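Local coordinates for protein Non-heme chloroperoxidase CPO-A1 (Streptomyces aureofaciens, PDB 1A8Q) that brominates substrates without a haem group and may be a chlorinating enzyme in the biosynthesis of 7-chlorotetracycline, at residues His26-Asn31 with Gln153-Thr158; Val91-Gly96 with Glu160-Ala165; Ala165-Asn170 with Gly220-Val225; Gln224-Asp229 with Ser250-Ala255. One frame throughout, in Å; residues are numbered along the deposited sequence.

Interaction 1. Residues His26-Asn31 with Gln153-Thr158; sequences HGWPLN and QFWKDT
Trp155 meets Trp28 edge to face: the six-membered ring of Trp155 turns its rim toward the face of the Trp28 benzo ring, with the two planes at 74° and the centroids 5.2 Å apart. CZ3 and CH2 do the touching, Trp155 CZ3 lying 3.6 Å from Trp28 CH2. Trp28 swings its CG away from its own backbone N (chi1 175°), which sends the indole out of the loop after strand 21-25 toward helix 137-162, although its CB does not itself point there. Pro29 comes in over a face of Trp155 instead. Its CG stands 3.8 Å from the centroid of the six-membered ring, 22° off the normal, a CH-pi contact for which the compact, rigid proline ring, puckered at CG, is well shaped. The peptide bond before Pro29 is cis, and this sharp bend sets the proline ring beside the indole that precedes it, both presented to Trp155. On the other face of Trp155 lies Phe154 CD2 from the same helix, while Phe154 CE2 also reaches Trp28 CH2 at 4.2 Å. Helix 174-184 adds Ala184 beside Pro29 and Trp155. No hydrogen bond crosses between the segments, and the indole nitrogen Trp28 NE1 is satisfied by Gly192 O. The loop is therefore joined to the helix by dispersion and by C-H edges on pi faces, forces individually weak that add up over a shape-matched, buried surface.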
loop_
_atom_site.group_PDB
_atom_site.type_symbol
_atom_site.label_atom_id
_atom_site.label_comp_id
_atom_site.label_asym_id
_atom_site.label_seq_id
_atom_site.Cartn_x
_atom_site.Cartn_y
_atom_site.Cartn_z
ATOM N N HIS A 26 -2.886 -3.208 -0.679
ATOM C CA HIS A 26 -1.745 -3.191 -1.552
ATOM C C HIS A 26 -1.423 -1.868 -2.263
ATOM O O HIS A 26 -2.277 -1.001 -2.237
ATOM C CB HIS A 26 -1.922 -4.268 -2.686
ATOM C CG HIS A 26 -3.003 -3.944 -3.679
ATOM N ND1 HIS A 26 -2.782 -3.161 -4.786
ATOM C CD2 HIS A 26 -4.328 -4.323 -3.698
ATOM C CE1 HIS A 26 -3.922 -3.066 -5.456
ATOM N NE2 HIS A 26 -4.857 -3.733 -4.846
ATOM N N GLY A 27 -0.236 -1.820 -2.865
ATOM C CA GLY A 27 0.160 -0.578 -3.564
ATOM C C GLY A 27 -0.033 -0.678 -5.085
ATOM O O GLY A 27 -0.520 -1.666 -5.603
ATOM N N TRP A 28 0.397 0.391 -5.765
ATOM C CA TRP A 28 0.302 0.440 -7.230
ATOM C C TRP A 28 1.538 -0.188 -7.793
ATOM O O TRP A 28 2.660 0.038 -7.300
ATOM C CB TRP A 28 0.295 1.950 -7.546
ATOM C CG TRP A 28 0.323 2.440 -8.971
ATOM C CD1 TRP A 28 -0.738 2.748 -9.739
ATOM C CD2 TRP A 28 1.493 2.738 -9.751
ATOM N NE1 TRP A 28 -0.336 3.205 -10.970
ATOM C CE2 TRP A 28 1.030 3.211 -10.992
ATOM C CE3 TRP A 28 2.868 2.667 -9.541
ATOM C CZ2 TRP A 28 1.883 3.614 -12.026
ATOM C CZ3 TRP A 28 3.729 3.058 -10.558
ATOM C CH2 TRP A 28 3.215 3.524 -11.790
ATOM N N PRO A 29 1.449 -0.853 -8.964
ATOM C CA PRO A 29 0.215 -1.198 -9.656
ATOM C C PRO A 29 -0.166 -2.663 -9.474
ATOM O O PRO A 29 -0.452 -3.410 -10.438
ATOM C CB PRO A 29 0.737 -1.024 -11.105
ATOM C CG PRO A 29 2.143 -1.549 -11.070
ATOM C CD PRO A 29 2.664 -1.295 -9.675
ATOM N N LEU A 30 -0.115 -3.121 -8.229
ATOM C CA LEU A 30 -0.213 -4.563 -7.951
ATOM C C LEU A 30 -1.580 -4.956 -7.498
ATOM O O LEU A 30 -2.585 -4.426 -7.978
ATOM C CB LEU A 30 0.895 -4.855 -6.907
ATOM C CG LEU A 30 2.284 -4.345 -7.269
ATOM C CD1 LEU A 30 3.254 -4.720 -6.133
ATOM C CD2 LEU A 30 2.781 -4.921 -8.594
ATOM N N ASN A 31 -1.656 -5.981 -6.629
ATOM C CA ASN A 31 -2.937 -6.461 -6.180
ATOM C C ASN A 31 -2.688 -7.303 -4.913
ATOM O O ASN A 31 -1.547 -7.238 -4.467
ATOM C CB ASN A 31 -3.713 -7.232 -7.256
ATOM C CG ASN A 31 -2.966 -8.431 -7.801
ATOM O OD1 ASN A 31 -2.665 -9.352 -7.036
ATOM N ND2 ASN A 31 -2.687 -8.526 -9.114
ATOM N N GLN A 153 6.206 -2.937 -21.300
ATOM C CA GLN A 153 7.616 -2.641 -21.146
ATOM C C GLN A 153 7.805 -1.706 -19.934
ATOM O O GLN A 153 8.795 -1.853 -19.239
ATOM C CB GLN A 153 8.186 -1.866 -22.366
ATOM C CG GLN A 153 9.698 -1.699 -22.317
ATOM C CD GLN A 153 10.450 -3.008 -22.230
ATOM O OE1 GLN A 153 10.118 -3.983 -22.921
ATOM N NE2 GLN A 153 11.497 -3.087 -21.402
ATOM N N PHE A 154 6.858 -0.790 -19.748
ATOM C CA PHE A 154 7.009 0.163 -18.621
ATOM C C PHE A 154 7.061 -0.558 -17.281
ATOM O O PHE A 154 7.819 -0.149 -16.371
ATOM C CB PHE A 154 5.867 1.182 -18.633
ATOM C CG PHE A 154 5.999 2.198 -17.495
ATOM C CD1 PHE A 154 7.018 3.110 -17.521
ATOM C CD2 PHE A 154 5.028 2.190 -16.499
ATOM C CE1 PHE A 154 7.099 4.076 -16.482
ATOM C CE2 PHE A 154 5.108 3.153 -15.477
ATOM C CZ PHE A 154 6.137 4.060 -15.522
ATOM N N TRP A 155 6.279 -1.624 -17.116
ATOM C CA TRP A 155 6.350 -2.348 -15.808
ATOM C C TRP A 155 7.690 -3.026 -15.681
ATOM O O TRP A 155 8.239 -3.124 -14.561
ATOM C CB TRP A 155 5.176 -3.324 -15.716
ATOM C CG TRP A 155 3.845 -2.653 -15.819
ATOM C CD1 TRP A 155 2.769 -3.121 -16.526
ATOM C CD2 TRP A 155 3.386 -1.481 -15.118
ATOM N NE1 TRP A 155 1.723 -2.261 -16.387
ATOM C CE2 TRP A 155 2.070 -1.252 -15.518
ATOM C CE3 TRP A 155 4.005 -0.612 -14.198
ATOM C CZ2 TRP A 155 1.303 -0.187 -15.031
ATOM C CZ3 TRP A 155 3.232 0.443 -13.697
ATOM C CH2 TRP A 155 1.916 0.641 -14.136
ATOM N N LYS A 156 8.225 -3.620 -16.767
ATOM C CA LYS A 156 9.546 -4.237 -16.689
ATOM C C LYS A 156 10.605 -3.206 -16.299
ATOM O O LYS A 156 11.451 -3.493 -15.421
ATOM C CB LYS A 156 9.929 -4.849 -18.045
ATOM C CG LYS A 156 8.846 -5.892 -18.412
ATOM C CD LYS A 156 8.898 -6.419 -19.818
ATOM C CE LYS A 156 10.273 -6.579 -20.417
ATOM N NZ LYS A 156 11.032 -7.681 -19.733
ATOM N N ASP A 157 10.530 -1.993 -16.883
ATOM C CA ASP A 157 11.528 -0.989 -16.537
ATOM C C ASP A 157 11.337 -0.441 -15.115
ATOM O O ASP A 157 12.336 -0.178 -14.434
ATOM C CB ASP A 157 11.422 0.185 -17.522
ATOM C CG ASP A 157 11.782 -0.204 -18.954
ATOM O OD1 ASP A 157 12.452 -1.198 -19.202
ATOM O OD2 ASP A 157 11.391 0.554 -19.859
ATOM N N THR A 158 10.111 -0.286 -14.692
ATOM C CA THR A 158 9.795 0.241 -13.360
ATOM C C THR A 158 10.179 -0.722 -12.249
ATOM O O THR A 158 10.483 -0.229 -11.142
ATOM C CB THR A 158 8.286 0.517 -13.317
ATOM O OG1 THR A 158 8.062 1.528 -14.339
ATOM C CG2 THR A 158 7.831 1.081 -11.975
#

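Interaction 2. Residues Val91-Gly96 with Glu160-Ala165; sequences VAHSMG and EGFFSA
The nucleophile elbow of the alpha/beta hydrolase fold, the tight turn between strand 88-93 and helix 96-107 that carries Ser94 of the catalytic triad, here meets the end of helix 137-162. The elbow is a type II' turn closed by Gly96 N to His93 O at 2.9 Å. Ser94 sits in it with the strained positive phi (55°) usual for this nucleophile, and Gly96 suits its position because a CB there would clash with His93 O. Across the contact His93 and Phe162 come from opposite directions, both buried. Phe162 CZ lies near the plane of the imidazole, at its edge, and the two rings are inclined at 74° with an oblique meeting. His93 NE2 is hydrogen-bonded to His252 O, which fixes the imidazole and directs the C-H at CE1, between the two ring nitrogens, to the phenyl ring; the same Phe162 packs edge-to-face with the ring of His252. An apolar ring suits this buried spot, as it makes contact without competing for the polar bonds of the triad. Behind Phe162 the helix ends in a Schellman motif, Ser164 being its C-prime residue with phi 48°, and Ala165 N bonds to Glu160 O at 2.9 Å. The link across the two segments comes down to one pair of atoms, His93 CE1 and Phe162 CZ, 3.8 Å apart.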
loop_
_atom_site.group_PDB
_atom_site.type_symbol
_atom_site.label_atom_id
_atom_site.label_comp_id
_atom_site.label_asym_id
_atom_site.label_seq_id
_atom_site.Cartn_x
_atom_site.Cartn_y
_atom_site.Cartn_z
ATOM N N VAL A 91 -2.983 -2.976 7.353
ATOM C CA VAL A 91 -1.555 -2.924 7.027
ATOM C C VAL A 91 -1.513 -2.443 5.566
ATOM O O VAL A 91 -2.125 -3.110 4.730
ATOM C CB VAL A 91 -0.934 -4.323 7.078
ATOM C CG1 VAL A 91 0.519 -4.269 6.634
ATOM C CG2 VAL A 91 -1.070 -4.914 8.497
ATOM N N ALA A 92 -0.858 -1.331 5.302
ATOM C CA ALA A 92 -0.901 -0.792 3.933
ATOM C C ALA A 92 0.479 -0.575 3.374
ATOM O O ALA A 92 1.419 -0.240 4.099
ATOM C CB ALA A 92 -1.635 0.562 4.045
ATOM N N HIS A 93 0.611 -0.775 2.048
ATOM C CA HIS A 93 1.903 -0.457 1.414
ATOM C C HIS A 93 1.713 0.662 0.381
ATOM O O HIS A 93 0.689 0.684 -0.287
ATOM C CB HIS A 93 2.391 -1.714 0.642
ATOM C CG HIS A 93 3.574 -1.458 -0.229
ATOM N ND1 HIS A 93 3.459 -1.719 -1.609
ATOM C CD2 HIS A 93 4.817 -1.016 -0.032
ATOM C CE1 HIS A 93 4.624 -1.435 -2.171
ATOM N NE2 HIS A 93 5.474 -1.002 -1.241
ATOM N N SER A 94 2.686 1.566 0.315
ATOM C CA SER A 94 2.725 2.587 -0.753
ATOM C C SER A 94 1.480 3.414 -0.860
ATOM O O SER A 94 0.982 3.923 0.155
ATOM C CB SER A 94 3.031 1.756 -2.042
ATOM O OG SER A 94 3.565 2.628 -3.027
ATOM N N MET A 95 0.803 3.537 -2.052
ATOM C CA MET A 95 -0.426 4.285 -2.134
ATOM C C MET A 95 -1.563 3.700 -1.361
ATOM O O MET A 95 -2.541 4.344 -1.012
ATOM C CB MET A 95 -0.864 4.586 -3.596
ATOM C CG MET A 95 -1.388 3.294 -4.276
ATOM S SD MET A 95 -2.392 3.762 -5.723
ATOM C CE MET A 95 -3.992 4.009 -5.035
ATOM N N GLY A 96 -1.493 2.408 -0.929
ATOM C CA GLY A 96 -2.422 1.788 -0.012
ATOM C C GLY A 96 -2.499 2.558 1.324
ATOM O O GLY A 96 -3.511 2.570 2.000
ATOM N N GLU A 160 12.871 -2.230 -11.763
ATOM C CA GLU A 160 14.233 -1.950 -11.335
ATOM C C GLU A 160 14.266 -0.928 -10.188
ATOM O O GLU A 160 14.858 -1.221 -9.159
ATOM C CB GLU A 160 15.090 -1.401 -12.482
ATOM C CG GLU A 160 15.173 -2.361 -13.672
ATOM C CD GLU A 160 15.912 -3.649 -13.316
ATOM O OE1 GLU A 160 16.925 -3.599 -12.586
ATOM O OE2 GLU A 160 15.494 -4.736 -13.771
ATOM N N GLY A 161 13.573 0.186 -10.365
ATOM C CA GLY A 161 13.529 1.180 -9.284
ATOM C C GLY A 161 12.720 0.684 -8.092
ATOM O O GLY A 161 13.017 1.022 -6.933
ATOM N N PHE A 162 11.616 -0.027 -8.354
ATOM C CA PHE A 162 10.724 -0.450 -7.278
ATOM C C PHE A 162 11.495 -1.298 -6.260
ATOM O O PHE A 162 11.255 -1.207 -5.060
ATOM C CB PHE A 162 9.591 -1.263 -7.904
ATOM C CG PHE A 162 8.401 -1.530 -7.036
ATOM C CD1 PHE A 162 8.367 -2.660 -6.244
ATOM C CD2 PHE A 162 7.308 -0.681 -7.106
ATOM C CE1 PHE A 162 7.239 -2.924 -5.455
ATOM C CE2 PHE A 162 6.174 -0.962 -6.360
ATOM C CZ PHE A 162 6.189 -2.069 -5.546
ATOM N N PHE A 163 12.407 -2.141 -6.725
ATOM C CA PHE A 163 13.154 -3.040 -5.847
ATOM C C PHE A 163 14.579 -2.575 -5.622
ATOM O O PHE A 163 15.345 -3.323 -4.984
ATOM C CB PHE A 163 13.249 -4.449 -6.508
ATOM C CG PHE A 163 11.931 -5.155 -6.602
ATOM C CD1 PHE A 163 11.204 -5.523 -5.501
ATOM C CD2 PHE A 163 11.389 -5.437 -7.870
ATOM C CE1 PHE A 163 9.981 -6.165 -5.571
ATOM C CE2 PHE A 163 10.171 -6.090 -7.959
ATOM C CZ PHE A 163 9.464 -6.456 -6.831
ATOM N N SER A 164 14.946 -1.361 -6.041
ATOM C CA SER A 164 16.327 -0.886 -5.929
ATOM C C SER A 164 17.280 -1.940 -6.451
ATOM O O SER A 164 18.372 -2.217 -5.927
ATOM C CB SER A 164 16.714 -0.545 -4.463
ATOM O OG SER A 164 15.894 0.537 -4.058
ATOM N N ALA A 165 16.956 -2.474 -7.649
ATOM C CA ALA A 165 17.735 -3.585 -8.188
ATOM C C ALA A 165 19.007 -3.118 -8.870
ATOM O O ALA A 165 19.766 -3.916 -9.449
ATOM C CB ALA A 165 16.817 -4.343 -9.163
#

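Interaction 3. Residues Ala165-Asn170 with Gly220-Val225; sequences ANRPGN and GDDDQV
Arg167 sets the edge of its guanidinium against the carboxylate of Asp222 in a side-on, two-pronged salt bridge. NE donates to Asp222 OD2 at 3.0 Å and NH2 to Asp222 OD1 at 2.9 Å, both nearly straight. The carboxylate is tipped, its plane 27° from that of the guanidinium, so OD1 is met on its syn side but somewhat out of plane and OD2 from above. A bend at chi2 (-64°) swings the arginine chain round to present NE as well as NH2, and two bonds to two oxygens restrain rotation of both groups. Alongside, Asn166 and Gln224 pair as two amides: Gln224 NE2 donates to Asn166 OD1 at 2.9 Å, and Asn166 ND2 returns a bond to Gln224 OE1 at 3.2 Å. Here the planes are only 9° apart, and each oxygen accepts on an in-plane lone pair. The extended glutamine spans the gap to the shorter asparagine, and each amide offers both a donor and an acceptor. Gln224 NE2 also lies over a face of the guanidinium. Asn170 ND2 to Arg167 O, 2.7 Å, braces the type II turn from Arg167 to Asn170, where Gly169 suits the positive phi. This surface contact joins the loop between helices 137-162 and 174-184 to the loop that follows strand 215-220 and carries the triad's Asp223.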
loop_
_atom_site.group_PDB
_atom_site.type_symbol
_atom_site.label_atom_id
_atom_site.label_comp_id
_atom_site.label_asym_id
_atom_site.label_seq_id
_atom_site.Cartn_x
_atom_site.Cartn_y
_atom_site.Cartn_z
ATOM N N ALA A 165 16.956 -2.474 -7.649
ATOM C CA ALA A 165 17.735 -3.585 -8.188
ATOM C C ALA A 165 19.007 -3.118 -8.870
ATOM O O ALA A 165 19.766 -3.916 -9.449
ATOM C CB ALA A 165 16.817 -4.343 -9.163
ATOM N N ASN A 166 19.258 -1.820 -8.860
ATOM C CA ASN A 166 20.498 -1.249 -9.351
ATOM C C ASN A 166 21.607 -1.317 -8.304
ATOM O O ASN A 166 22.760 -1.004 -8.637
ATOM C CB ASN A 166 20.279 0.204 -9.791
ATOM C CG ASN A 166 19.301 0.945 -8.902
ATOM O OD1 ASN A 166 19.345 0.923 -7.672
ATOM N ND2 ASN A 166 18.353 1.635 -9.549
ATOM N N ARG A 167 21.304 -1.705 -7.075
ATOM C CA ARG A 167 22.369 -1.765 -6.068
ATOM C C ARG A 167 23.151 -3.056 -6.151
ATOM O O ARG A 167 22.556 -4.124 -6.116
ATOM C CB ARG A 167 21.780 -1.611 -4.666
ATOM C CG ARG A 167 20.888 -0.389 -4.556
ATOM C CD ARG A 167 21.742 0.859 -4.781
ATOM N NE ARG A 167 21.053 2.020 -4.223
ATOM C CZ ARG A 167 21.437 3.265 -4.529
ATOM N NH1 ARG A 167 22.436 3.449 -5.383
ATOM N NH2 ARG A 167 20.830 4.292 -3.958
ATOM N N PRO A 168 24.461 -2.951 -6.342
ATOM C CA PRO A 168 25.324 -4.111 -6.383
ATOM C C PRO A 168 25.071 -5.014 -5.195
ATOM O O PRO A 168 24.885 -4.524 -4.084
ATOM C CB PRO A 168 26.739 -3.524 -6.285
ATOM C CG PRO A 168 26.598 -2.134 -6.800
ATOM C CD PRO A 168 25.216 -1.671 -6.422
ATOM N N GLY A 169 25.057 -6.330 -5.421
ATOM C CA GLY A 169 24.856 -7.259 -4.313
ATOM C C GLY A 169 23.463 -7.336 -3.723
ATOM O O GLY A 169 23.291 -7.844 -2.593
ATOM N N ASN A 170 22.441 -6.861 -4.441
ATOM C CA ASN A 170 21.077 -6.942 -3.915
ATOM C C ASN A 170 20.569 -8.388 -4.028
ATOM O O ASN A 170 21.169 -9.194 -4.755
ATOM C CB ASN A 170 20.146 -5.990 -4.674
ATOM C CG ASN A 170 19.996 -6.415 -6.113
ATOM O OD1 ASN A 170 19.307 -7.404 -6.392
ATOM N ND2 ASN A 170 20.649 -5.728 -7.039
ATOM N N GLY A 220 11.944 2.024 4.106
ATOM C CA GLY A 220 13.357 1.772 3.789
ATOM C C GLY A 220 14.015 3.121 3.497
ATOM O O GLY A 220 13.394 3.969 2.852
ATOM N N ASP A 221 15.319 3.230 3.756
ATOM C CA ASP A 221 15.977 4.486 3.385
ATOM C C ASP A 221 16.659 4.427 2.040
ATOM O O ASP A 221 17.352 5.367 1.671
ATOM C CB ASP A 221 16.958 4.899 4.494
ATOM C CG ASP A 221 18.175 4.036 4.574
ATOM O OD1 ASP A 221 18.465 3.170 3.720
ATOM O OD2 ASP A 221 18.937 4.265 5.573
ATOM N N ASP A 222 16.425 3.356 1.247
ATOM C CA ASP A 222 16.804 3.373 -0.151
ATOM C C ASP A 222 15.557 3.220 -1.038
ATOM O O ASP A 222 15.572 2.527 -2.076
ATOM C CB ASP A 222 17.837 2.287 -0.482
ATOM C CG ASP A 222 18.433 2.471 -1.858
ATOM O OD1 ASP A 222 18.593 3.623 -2.315
ATOM O OD2 ASP A 222 18.675 1.463 -2.556
ATOM N N ASP A 223 14.471 3.818 -0.571
ATOM C CA ASP A 223 13.202 3.757 -1.333
ATOM C C ASP A 223 13.284 4.793 -2.451
ATOM O O ASP A 223 13.252 6.013 -2.261
ATOM C CB ASP A 223 12.042 3.955 -0.369
ATOM C CG ASP A 223 10.698 3.656 -0.988
ATOM O OD1 ASP A 223 10.559 3.951 -2.204
ATOM O OD2 ASP A 223 9.825 3.156 -0.267
ATOM N N GLN A 224 13.337 4.253 -3.670
ATOM C CA GLN A 224 13.493 5.113 -4.864
ATOM C C GLN A 224 12.162 5.494 -5.455
ATOM O O GLN A 224 12.104 6.109 -6.548
ATOM C CB GLN A 224 14.340 4.320 -5.878
ATOM C CG GLN A 224 15.754 4.018 -5.450
ATOM C CD GLN A 224 16.570 3.181 -6.412
ATOM O OE1 GLN A 224 16.280 3.168 -7.613
ATOM N NE2 GLN A 224 17.596 2.498 -5.921
ATOM N N VAL A 225 11.057 5.171 -4.811
ATOM C CA VAL A 225 9.707 5.457 -5.308
ATOM C C VAL A 225 9.013 6.460 -4.379
ATOM O O VAL A 225 8.426 7.459 -4.841
ATOM C CB VAL A 225 8.860 4.176 -5.407
ATOM C CG1 VAL A 225 7.448 4.422 -5.934
ATOM C CG2 VAL A 225 9.535 3.139 -6.327
#

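Interaction 4. Residues Gln224-Asp229 with Ser250-Ala255; sequences QVVPID and SSHGIA
A chi1 of -170° puts CG of His252 opposite its backbone N and extends the imidazole toward the loop of Val225 and Val226, while its chi2 of 58° turns one face of the ring to Val225. Val225 CB sits over that face, 3.9 Å from the centroid and 18° off the normal, a CH-pi contact; Val225 CG1 lies toward His252 CD2 and NE2, and Val225 CG2 toward the CB-CG root of the imidazole. Val226 comes at a slant instead, and its CG2, the branch anti to its own carbonyl carbon, approaches His252 CE1 at 3.4 Å. Beta-branched valines suit these places, since they are compact and stiff and pack against the ring without offering it any polar partner. No direct hydrogen bond crosses between the segments, but a water accepts from Gln224 N at 2.9 Å and from His252 N at 3.1 Å, tying the two backbones together beside the apolar contact. On the histidine side, Gly253 N donates to Ser251 OG at 3.0 Å in an ST turn, which shapes the backbone around His252.

The two ring nitrogens are held by partners outside these valines: ND1 hydrogen-bonds to Asp223 OD2 and NE2 to Ser94 OG. The rotation of the ring is thus set at both nitrogens while Val225 backs a face. This is the histidine of the Ser-Asp-His catalytic triad, carried as is characteristic of alpha/beta hydrolases on the loop after the last strand, 243-247, beside the acid-bearing loop that follows strand 215-220.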
loop_
_atom_site.group_PDB
_atom_site.type_symbol
_atom_site.label_atom_id
_atom_site.label_comp_id
_atom_site.label_asym_id
_atom_site.label_seq_id
_atom_site.Cartn_x
_atom_site.Cartn_y
_atom_site.Cartn_z
ATOM N N GLN A 224 13.337 4.253 -3.670
ATOM C CA GLN A 224 13.493 5.113 -4.864
ATOM C C GLN A 224 12.162 5.494 -5.455
ATOM O O GLN A 224 12.104 6.109 -6.548
ATOM C CB GLN A 224 14.340 4.320 -5.878
ATOM C CG GLN A 224 15.754 4.018 -5.450
ATOM C CD GLN A 224 16.570 3.181 -6.412
ATOM O OE1 GLN A 224 16.280 3.168 -7.613
ATOM N NE2 GLN A 224 17.596 2.498 -5.921
ATOM N N VAL A 225 11.057 5.171 -4.811
ATOM C CA VAL A 225 9.707 5.457 -5.308
ATOM C C VAL A 225 9.013 6.460 -4.379
ATOM O O VAL A 225 8.426 7.459 -4.841
ATOM C CB VAL A 225 8.860 4.176 -5.407
ATOM C CG1 VAL A 225 7.448 4.422 -5.934
ATOM C CG2 VAL A 225 9.535 3.139 -6.327
ATOM N N VAL A 226 9.058 6.198 -3.073
ATOM C CA VAL A 226 8.397 7.017 -2.056
ATOM C C VAL A 226 9.482 7.472 -1.085
ATOM O O VAL A 226 9.956 6.705 -0.272
ATOM C CB VAL A 226 7.288 6.222 -1.363
ATOM C CG1 VAL A 226 6.603 7.024 -0.253
ATOM C CG2 VAL A 226 6.211 5.787 -2.385
ATOM N N PRO A 227 9.920 8.720 -1.178
ATOM C CA PRO A 227 11.102 9.161 -0.439
ATOM C C PRO A 227 10.861 9.224 1.053
ATOM O O PRO A 227 9.921 9.864 1.493
ATOM C CB PRO A 227 11.421 10.537 -1.019
ATOM C CG PRO A 227 10.118 10.999 -1.589
ATOM C CD PRO A 227 9.496 9.739 -2.176
ATOM N N ILE A 228 11.754 8.541 1.798
ATOM C CA ILE A 228 11.535 8.466 3.235
ATOM C C ILE A 228 11.432 9.816 3.905
ATOM O O ILE A 228 10.559 9.947 4.762
ATOM C CB ILE A 228 12.629 7.590 3.894
ATOM C CG1 ILE A 228 12.296 7.337 5.354
ATOM C CG2 ILE A 228 14.030 8.167 3.726
ATOM C CD1 ILE A 228 13.216 6.295 5.992
ATOM N N ASP A 229 12.300 10.754 3.567
ATOM C CA ASP A 229 12.229 12.031 4.322
ATOM C C ASP A 229 10.958 12.824 4.169
ATOM O O ASP A 229 10.569 13.651 5.032
ATOM C CB ASP A 229 13.435 12.881 3.879
ATOM C CG ASP A 229 14.731 12.255 4.357
ATOM O OD1 ASP A 229 14.775 11.566 5.399
ATOM O OD2 ASP A 229 15.726 12.450 3.641
ATOM N N SER A 250 16.927 -0.606 2.526
ATOM C CA SER A 250 15.807 -1.341 1.939
ATOM C C SER A 250 15.097 -0.523 0.852
ATOM O O SER A 250 14.995 0.688 0.936
ATOM C CB SER A 250 14.780 -1.740 2.997
ATOM O OG SER A 250 15.345 -2.834 3.734
ATOM N N SER A 251 14.536 -1.273 -0.107
ATOM C CA SER A 251 13.812 -0.618 -1.197
ATOM C C SER A 251 12.345 -0.403 -0.899
ATOM O O SER A 251 11.806 -0.539 0.187
ATOM C CB SER A 251 13.913 -1.594 -2.389
ATOM O OG SER A 251 13.107 -2.756 -2.209
ATOM N N HIS A 252 11.604 -0.039 -1.955
ATOM C CA HIS A 252 10.181 0.164 -1.897
ATOM C C HIS A 252 9.459 -1.190 -1.840
ATOM O O HIS A 252 8.295 -1.240 -1.443
ATOM C CB HIS A 252 9.696 0.908 -3.167
ATOM C CG HIS A 252 8.266 1.369 -3.061
ATOM N ND1 HIS A 252 7.891 2.210 -2.028
ATOM C CD2 HIS A 252 7.154 1.183 -3.782
ATOM C CE1 HIS A 252 6.604 2.456 -2.091
ATOM N NE2 HIS A 252 6.122 1.895 -3.188
ATOM N N GLY A 253 10.122 -2.290 -2.180
ATOM C CA GLY A 253 9.481 -3.587 -2.245
ATOM C C GLY A 253 9.839 -4.533 -1.090
ATOM O O GLY A 253 9.829 -5.757 -1.291
ATOM N N ILE A 254 9.912 -4.002 0.121
ATOM C CA ILE A 254 10.257 -4.791 1.313
ATOM C C ILE A 254 9.434 -6.036 1.504
ATOM O O ILE A 254 10.014 -7.098 1.858
ATOM C CB ILE A 254 10.104 -3.865 2.554
ATOM C CG1 ILE A 254 11.242 -2.841 2.638
ATOM C CG2 ILE A 254 10.024 -4.670 3.840
ATOM C CD1 ILE A 254 10.821 -1.657 3.521
ATOM N N ALA A 255 8.119 -6.050 1.227
ATOM C CA ALA A 255 7.297 -7.212 1.529
ATOM C C ALA A 255 7.587 -8.402 0.605
ATOM O O ALA A 255 7.187 -9.520 0.960
ATOM C CB ALA A 255 5.817 -6.856 1.375
HETATM O O HOH W 1 13.269 1.357 -4.180
#

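Interactions 2, 3 and 4 each hold one member of the catalytic triad, and interaction 1 lies beside it. Ser94 OG of interaction 2 is 2.7 Å from His252 NE2 of interaction 4, and Asp223 OD2 of interaction 3 is 2.8 Å from His252 ND1, so the histidine joins all three. Interactions 2 and 4 have centres 6 Å apart; interactions 3 and 4 share Gln224 and Val225, and interactions 2 and 3 share Ala165. Interactions 1 and 2 both use helix 137-162 and touch, among other places, where Trp28 N comes 3.7 Å from Met95 CG and Leu30 CD1 4.0 Å from Phe162 CZ. The Trp28 side chain lies about 6 Å from that of Ser94.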